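Local atomic coordinates of NDP-rhamnosyltransferase (Saccharopolyspora spinosa, PDB entry 3UYL), a protein that belongs to the GT-B glycosyltransferases, proteins of two Rossmann-like domains, and binds thymidine-5'-diphosphate. Residues Val221-Gly226 / Ala253-Pro258. Residues are numbered along the deposited sequence; the frame is centred on the assembly and turned at random.
With TYD (thymidine-5'-diphosphate), chain C.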
loop_
_atom_site.group_PDB
_atom_site.type_symbol
_atom_site.label_atom_id
_atom_site.label_comp_id
_atom_site.label_asym_id
_atom_site.label_seq_id
_atom_site.Cartn_x
_atom_site.Cartn_y
_atom_site.Cartn_z
ATOM N N VAL A 221 -15.070 22.657 -10.390
ATOM C CA VAL A 221 -14.803 22.966 -8.947
ATOM C C VAL A 221 -15.099 21.660 -8.162
ATOM O O VAL A 221 -16.192 21.035 -8.256
ATOM C CB VAL A 221 -15.633 24.142 -8.465
ATOM C CG1 VAL A 221 -15.425 24.459 -6.976
ATOM C CG2 VAL A 221 -15.284 25.406 -9.261
ATOM N N CYS A 222 -14.054 21.178 -7.494
ATOM C CA CYS A 222 -14.188 20.077 -6.583
ATOM C C CYS A 222 -14.556 20.544 -5.145
ATOM O O CYS A 222 -13.882 21.405 -4.549
ATOM C CB CYS A 222 -12.869 19.259 -6.564
ATOM S SG CYS A 222 -12.941 17.824 -5.442
ATOM N N ILE A 223 -15.554 19.866 -4.568
ATOM C CA ILE A 223 -15.937 20.023 -3.176
ATOM C C ILE A 223 -15.561 18.728 -2.507
ATOM O O ILE A 223 -16.010 17.701 -2.909
ATOM C CB ILE A 223 -17.490 20.256 -3.025
ATOM C CG1 ILE A 223 -17.895 21.562 -3.725
ATOM C CG2 ILE A 223 -17.840 20.342 -1.563
ATOM C CD1 ILE A 223 -19.430 21.686 -3.871
ATOM N N CYS A 224 -14.707 18.779 -1.503
ATOM C CA CYS A 224 -14.378 17.603 -0.709
ATOM C C CYS A 224 -14.198 18.078 0.738
ATOM O O CYS A 224 -13.307 18.843 1.047
ATOM C CB CYS A 224 -13.059 16.964 -1.216
ATOM S SG CYS A 224 -12.643 15.480 -0.256
ATOM N N MET A 225 -15.118 17.692 1.589
ATOM C CA MET A 225 -14.947 17.816 3.001
ATOM C C MET A 225 -14.743 16.372 3.415
ATOM O O MET A 225 -15.438 15.466 2.891
ATOM C CB MET A 225 -16.196 18.399 3.625
ATOM C CG MET A 225 -15.987 19.869 3.954
ATOM S SD MET A 225 -16.945 20.621 2.713
ATOM C CE MET A 225 -16.216 22.225 2.423
ATOM N N GLY A 226 -13.843 16.106 4.334
ATOM C CA GLY A 226 -13.705 14.681 4.707
ATOM C C GLY A 226 -14.748 14.092 5.679
ATOM O O GLY A 226 -15.581 14.828 6.271
ATOM N N ALA A 253 -19.721 21.228 -10.589
ATOM C CA ALA A 253 -19.247 20.820 -9.235
ATOM C C ALA A 253 -18.995 19.325 -9.131
ATOM O O ALA A 253 -19.944 18.536 -9.400
ATOM C CB ALA A 253 -20.274 21.245 -8.200
ATOM N N VAL A 254 -17.762 18.907 -8.796
ATOM C CA VAL A 254 -17.465 17.514 -8.584
ATOM C C VAL A 254 -17.457 17.314 -7.051
ATOM O O VAL A 254 -16.622 17.843 -6.369
ATOM C CB VAL A 254 -16.120 17.102 -9.230
ATOM C CG1 VAL A 254 -15.836 15.629 -9.003
ATOM C CG2 VAL A 254 -16.181 17.359 -10.730
ATOM N N ILE A 255 -18.440 16.614 -6.500
ATOM C CA ILE A 255 -18.561 16.527 -5.025
ATOM C C ILE A 255 -17.985 15.201 -4.572
ATOM O O ILE A 255 -18.541 14.154 -4.872
ATOM C CB ILE A 255 -20.052 16.713 -4.578
ATOM C CG1 ILE A 255 -20.637 18.012 -5.203
ATOM C CG2 ILE A 255 -20.203 16.747 -3.072
ATOM C CD1 ILE A 255 -22.152 17.930 -5.397
ATOM N N ALA A 256 -16.839 15.235 -3.861
ATOM C CA ALA A 256 -16.185 14.000 -3.352
ATOM C C ALA A 256 -16.709 13.779 -1.935
ATOM O O ALA A 256 -16.509 14.623 -1.065
ATOM C CB ALA A 256 -14.648 14.133 -3.395
ATOM N N VAL A 257 -17.445 12.696 -1.727
ATOM C CA VAL A 257 -18.151 12.415 -0.454
ATOM C C VAL A 257 -17.904 10.989 -0.126
ATOM O O VAL A 257 -17.823 10.169 -1.047
ATOM C CB VAL A 257 -19.696 12.579 -0.527
ATOM C CG1 VAL A 257 -20.071 14.028 -0.304
ATOM C CG2 VAL A 257 -20.263 11.943 -1.815
ATOM N N PRO A 258 -17.696 10.675 1.163
ATOM C CA PRO A 258 -17.717 9.228 1.410
ATOM C C PRO A 258 -19.188 8.665 1.462
ATOM O O PRO A 258 -20.158 9.431 1.737
ATOM C CB PRO A 258 -17.053 9.096 2.774
ATOM C CG PRO A 258 -17.370 10.393 3.464
ATOM C CD PRO A 258 -17.647 11.454 2.414
HETATM P PA TYD C . -8.530 15.334 4.852
HETATM O O1A TYD C . -7.165 15.535 5.448
HETATM O O2A TYD C . -8.984 16.242 3.702
HETATM O O3A TYD C . -9.549 15.526 6.130
HETATM P PB TYD C . -11.022 14.863 6.357
HETATM O O1B TYD C . -10.912 13.350 6.198
HETATM O O2B TYD C . -11.607 15.142 7.726
HETATM O O3B TYD C . -11.650 15.735 5.264
HETATM O "O5'" TYD C . -8.560 13.738 4.435
HETATM C "C5'" TYD C . -9.492 13.057 3.539
HETATM C "C4'" TYD C . -8.711 12.090 2.626
HETATM O "O4'" TYD C . -9.662 11.342 1.855
HETATM C "C3'" TYD C . -7.825 12.851 1.616
HETATM O "O3'" TYD C . -6.662 12.145 1.207
HETATM C "C2'" TYD C . -8.637 12.864 0.352
HETATM C "C1'" TYD C . -9.423 11.567 0.475
HETATM N N1 TYD C . -10.709 11.462 -0.189
HETATM C C2 TYD C . -10.739 11.183 -1.580
HETATM O O2 TYD C . -9.680 11.098 -2.216
HETATM N N3 TYD C . -11.898 11.043 -2.230
HETATM C C4 TYD C . -13.049 11.144 -1.528
HETATM O O4 TYD C . -14.110 11.012 -2.118
HETATM C C5 TYD C . -13.055 11.422 -0.061
HETATM C C5M TYD C . -14.342 11.525 0.708
HETATM C C6 TYD C . -11.841 11.572 0.556
HETATM O O HOH W 1 -17.102 16.079 0.942
#
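V221 O, I223 N and I223 O pair with V254 and A256 in the alternating pattern of a parallel ladder, the strand axes 4.6 Å apart. V254 N donates to V221 O at 2.7 Å, and V254 O accepts from I223 N at 2.9 Å. The third bond, A256 N to I223 O (2.8 Å), is the straightest at the acceptor (C=O...N 175°); the other two donors tilt more than 20° from the carbonyl plane. V254 O also receives a CA-H...O contact from C222. Beyond the third bond a water links the segments where the backbones diverge, accepting from M225 N and donating to A256 O (2.5 Å). On one face the side chains of I223 and I255 lie side by side (I223 CD1 to I255 CG1, 4.1 Å); on the other, C224 CB meets A256 CB at 3.9 Å, and C224 SG, anti to its own N (chi1 -179°), stays beside that methyl. The A256 methyl also lies 3.4 Å from thymine O4 of TYD, and P258 CD touches thymine C5M, so A256, near the strand's end, and P258, just past it, help line the nucleotide pocket of this Rossmann-like domain. C222 and C224 bond to strand 289-292, and A253 to N271, just before strand 272-276. Helix 236-247, within the crossover, covers I223, A253 and I255, whereas W211 and F283 in loops pack against V254 on the opposite face.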